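Local coordinates for THUMP domain-containing protein (Pyrococcus horikoshii, PDB 1VBK) that is of unknown function but, as a ThiI-like protein with a THUMP domain, probably binds RNA and ATP, at residues I185-E189 and K219-W224. Numbering follows the deposited sequence.
Sequences ILHDE and KVRSLW
His-187 and Val-220 have their CA atoms 6.0 Å apart where the loop after strand 181-185 passes beside helix 215-228; farther along, Glu-189 pairs with Leu-223 in the register. Leu-186 turns toward the helix with CG anti to its backbone N (chi1 -178°) and slides past Val-220, Leu-186 CD2 lying 3.7 Å from Val-220 CG1. Its apolar side chain suits a buried place between helix 215-228 and Ala-192 and Ile-195 of helix 189-200. Leu-186 CD2 also lies 4.0 Å from Trp-224 CB. Compact, branched Val-220 suits a helix face so close to the loop: its CG2 rests 4.0 Å from His-187 CA. An alanine in place of Val-220 would probably open a gap beside Leu-186 and let that side chain shift. Leu-223, longer, extends CD1 to the loop backbone, 3.5 Å from Asp-188 C. On the exposed side, Lys-219 NZ stands 4.3 Å from Glu-189 OE2, beyond a salt bridge, where the opposite charges probably attract weakly. Asp-188 is the N-cap of helix 189-200, its side chain capping a backbone N there; its OD1 also bonds to Ser-191 OG. A parallel strand leading through a loop into a capped helix, packed against the next beta-alpha unit's helix, is characteristic of the Rossmann-like HUP fold.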
loop_
_atom_site.group_PDB
_atom_site.type_symbol
_atom_site.label_atom_id
_atom_site.label_comp_id
_atom_site.label_asym_id
_atom_site.label_seq_id
_atom_site.Cartn_x
_atom_site.Cartn_y
_atom_site.Cartn_z
ATOM N N ILE A 185 -7.170 0.249 -14.575
ATOM C CA ILE A 185 -8.126 0.995 -15.380
ATOM C C ILE A 185 -8.543 0.085 -16.525
ATOM O O ILE A 185 -7.766 -0.168 -17.448
ATOM C CB ILE A 185 -7.509 2.297 -15.938
ATOM C CG1 ILE A 185 -6.931 3.138 -14.794
ATOM C CG2 ILE A 185 -8.576 3.100 -16.676
ATOM C CD1 ILE A 185 -7.936 3.499 -13.715
ATOM N N LEU A 186 -9.779 -0.399 -16.451
ATOM C CA LEU A 186 -10.326 -1.324 -17.440
ATOM C C LEU A 186 -11.288 -0.657 -18.422
ATOM O O LEU A 186 -12.288 -0.062 -18.015
ATOM C CB LEU A 186 -11.037 -2.464 -16.704
ATOM C CG LEU A 186 -11.669 -3.620 -17.480
ATOM C CD1 LEU A 186 -10.604 -4.391 -18.239
ATOM C CD2 LEU A 186 -12.386 -4.538 -16.501
ATOM N N HIS A 187 -10.998 -0.771 -19.717
ATOM C CA HIS A 187 -11.855 -0.163 -20.732
ATOM C C HIS A 187 -11.901 -0.941 -22.047
ATOM O O HIS A 187 -12.751 -0.677 -22.888
ATOM C CB HIS A 187 -11.403 1.275 -21.000
ATOM C CG HIS A 187 -10.034 1.376 -21.593
ATOM N ND1 HIS A 187 -9.804 1.327 -22.951
ATOM C CD2 HIS A 187 -8.818 1.491 -21.009
ATOM C CE1 HIS A 187 -8.505 1.408 -23.178
ATOM N NE2 HIS A 187 -7.884 1.508 -22.017
ATOM N N ASP A 188 -10.984 -1.884 -22.229
ATOM C CA ASP A 188 -10.958 -2.691 -23.444
ATOM C C ASP A 188 -10.198 -4.002 -23.234
ATOM O O ASP A 188 -9.753 -4.300 -22.126
ATOM C CB ASP A 188 -10.353 -1.889 -24.607
ATOM C CG ASP A 188 -8.877 -1.590 -24.419
ATOM O OD1 ASP A 188 -8.362 -1.731 -23.289
ATOM O OD2 ASP A 188 -8.228 -1.196 -25.413
ATOM N N GLU A 189 -10.060 -4.787 -24.298
ATOM C CA GLU A 189 -9.374 -6.071 -24.220
ATOM C C GLU A 189 -7.910 -5.935 -23.813
ATOM O O GLU A 189 -7.404 -6.741 -23.036
ATOM C CB GLU A 189 -9.477 -6.803 -25.564
ATOM C CG GLU A 189 -10.911 -7.077 -26.001
ATOM C CD GLU A 189 -10.997 -7.825 -27.323
ATOM O OE1 GLU A 189 -10.486 -7.305 -28.339
ATOM O OE2 GLU A 189 -11.578 -8.933 -27.346
ATOM N N LYS A 219 -19.909 -3.756 -22.056
ATOM C CA LYS A 219 -18.786 -4.433 -22.689
ATOM C C LYS A 219 -17.676 -4.658 -21.664
ATOM O O LYS A 219 -17.002 -5.692 -21.679
ATOM C CB LYS A 219 -18.268 -3.588 -23.857
ATOM C CG LYS A 219 -16.849 -3.909 -24.315
ATOM C CD LYS A 219 -16.704 -5.338 -24.802
ATOM C CE LYS A 219 -15.277 -5.602 -25.263
ATOM N NZ LYS A 219 -15.078 -6.999 -25.745
ATOM N N VAL A 220 -17.492 -3.692 -20.768
ATOM C CA VAL A 220 -16.464 -3.811 -19.744
ATOM C C VAL A 220 -16.842 -4.851 -18.697
ATOM O O VAL A 220 -15.993 -5.622 -18.257
ATOM C CB VAL A 220 -16.195 -2.458 -19.057
ATOM C CG1 VAL A 220 -15.267 -2.649 -17.855
ATOM C CG2 VAL A 220 -15.557 -1.506 -20.050
ATOM N N ARG A 221 -18.110 -4.882 -18.301
ATOM C CA ARG A 221 -18.546 -5.861 -17.312
ATOM C C ARG A 221 -18.296 -7.280 -17.822
ATOM O O ARG A 221 -17.960 -8.172 -17.045
ATOM C CB ARG A 221 -20.031 -5.681 -16.976
ATOM C CG ARG A 221 -20.337 -4.444 -16.135
ATOM C CD ARG A 221 -21.796 -4.424 -15.697
ATOM N NE ARG A 221 -22.147 -3.237 -14.918
ATOM C CZ ARG A 221 -21.640 -2.935 -13.723
ATOM N NH1 ARG A 221 -20.745 -3.732 -13.154
ATOM N NH2 ARG A 221 -22.037 -1.840 -13.089
ATOM N N SER A 222 -18.452 -7.487 -19.127
ATOM C CA SER A 222 -18.225 -8.808 -19.698
ATOM C C SER A 222 -16.729 -9.123 -19.705
ATOM O O SER A 222 -16.330 -10.283 -19.595
ATOM C CB SER A 222 -18.811 -8.897 -21.114
ATOM O OG SER A 222 -18.304 -7.879 -21.957
ATOM N N LEU A 223 -15.901 -8.090 -19.826
ATOM C CA LEU A 223 -14.456 -8.282 -19.808
ATOM C C LEU A 223 -14.060 -8.687 -18.394
ATOM O O LEU A 223 -13.252 -9.596 -18.197
ATOM C CB LEU A 223 -13.730 -6.991 -20.192
ATOM C CG LEU A 223 -13.832 -6.533 -21.650
ATOM C CD1 LEU A 223 -13.107 -5.205 -21.818
ATOM C CD2 LEU A 223 -13.224 -7.586 -22.564
ATOM N N TRP A 224 -14.640 -8.013 -17.407
ATOM C CA TRP A 224 -14.333 -8.320 -16.020
ATOM C C TRP A 224 -14.791 -9.731 -15.643
ATOM O O TRP A 224 -14.126 -10.413 -14.863
ATOM C CB TRP A 224 -14.975 -7.298 -15.076
ATOM C CG TRP A 224 -14.697 -7.621 -13.641
ATOM C CD1 TRP A 224 -15.614 -7.858 -12.660
ATOM C CD2 TRP A 224 -13.412 -7.874 -13.060
ATOM N NE1 TRP A 224 -14.982 -8.255 -11.505
ATOM C CE2 TRP A 224 -13.629 -8.274 -11.724
ATOM C CE3 TRP A 224 -12.098 -7.805 -13.542
ATOM C CZ2 TRP A 224 -12.579 -8.607 -10.860
ATOM C CZ3 TRP A 224 -11.053 -8.136 -12.684
ATOM C CH2 TRP A 224 -11.303 -8.533 -11.358
#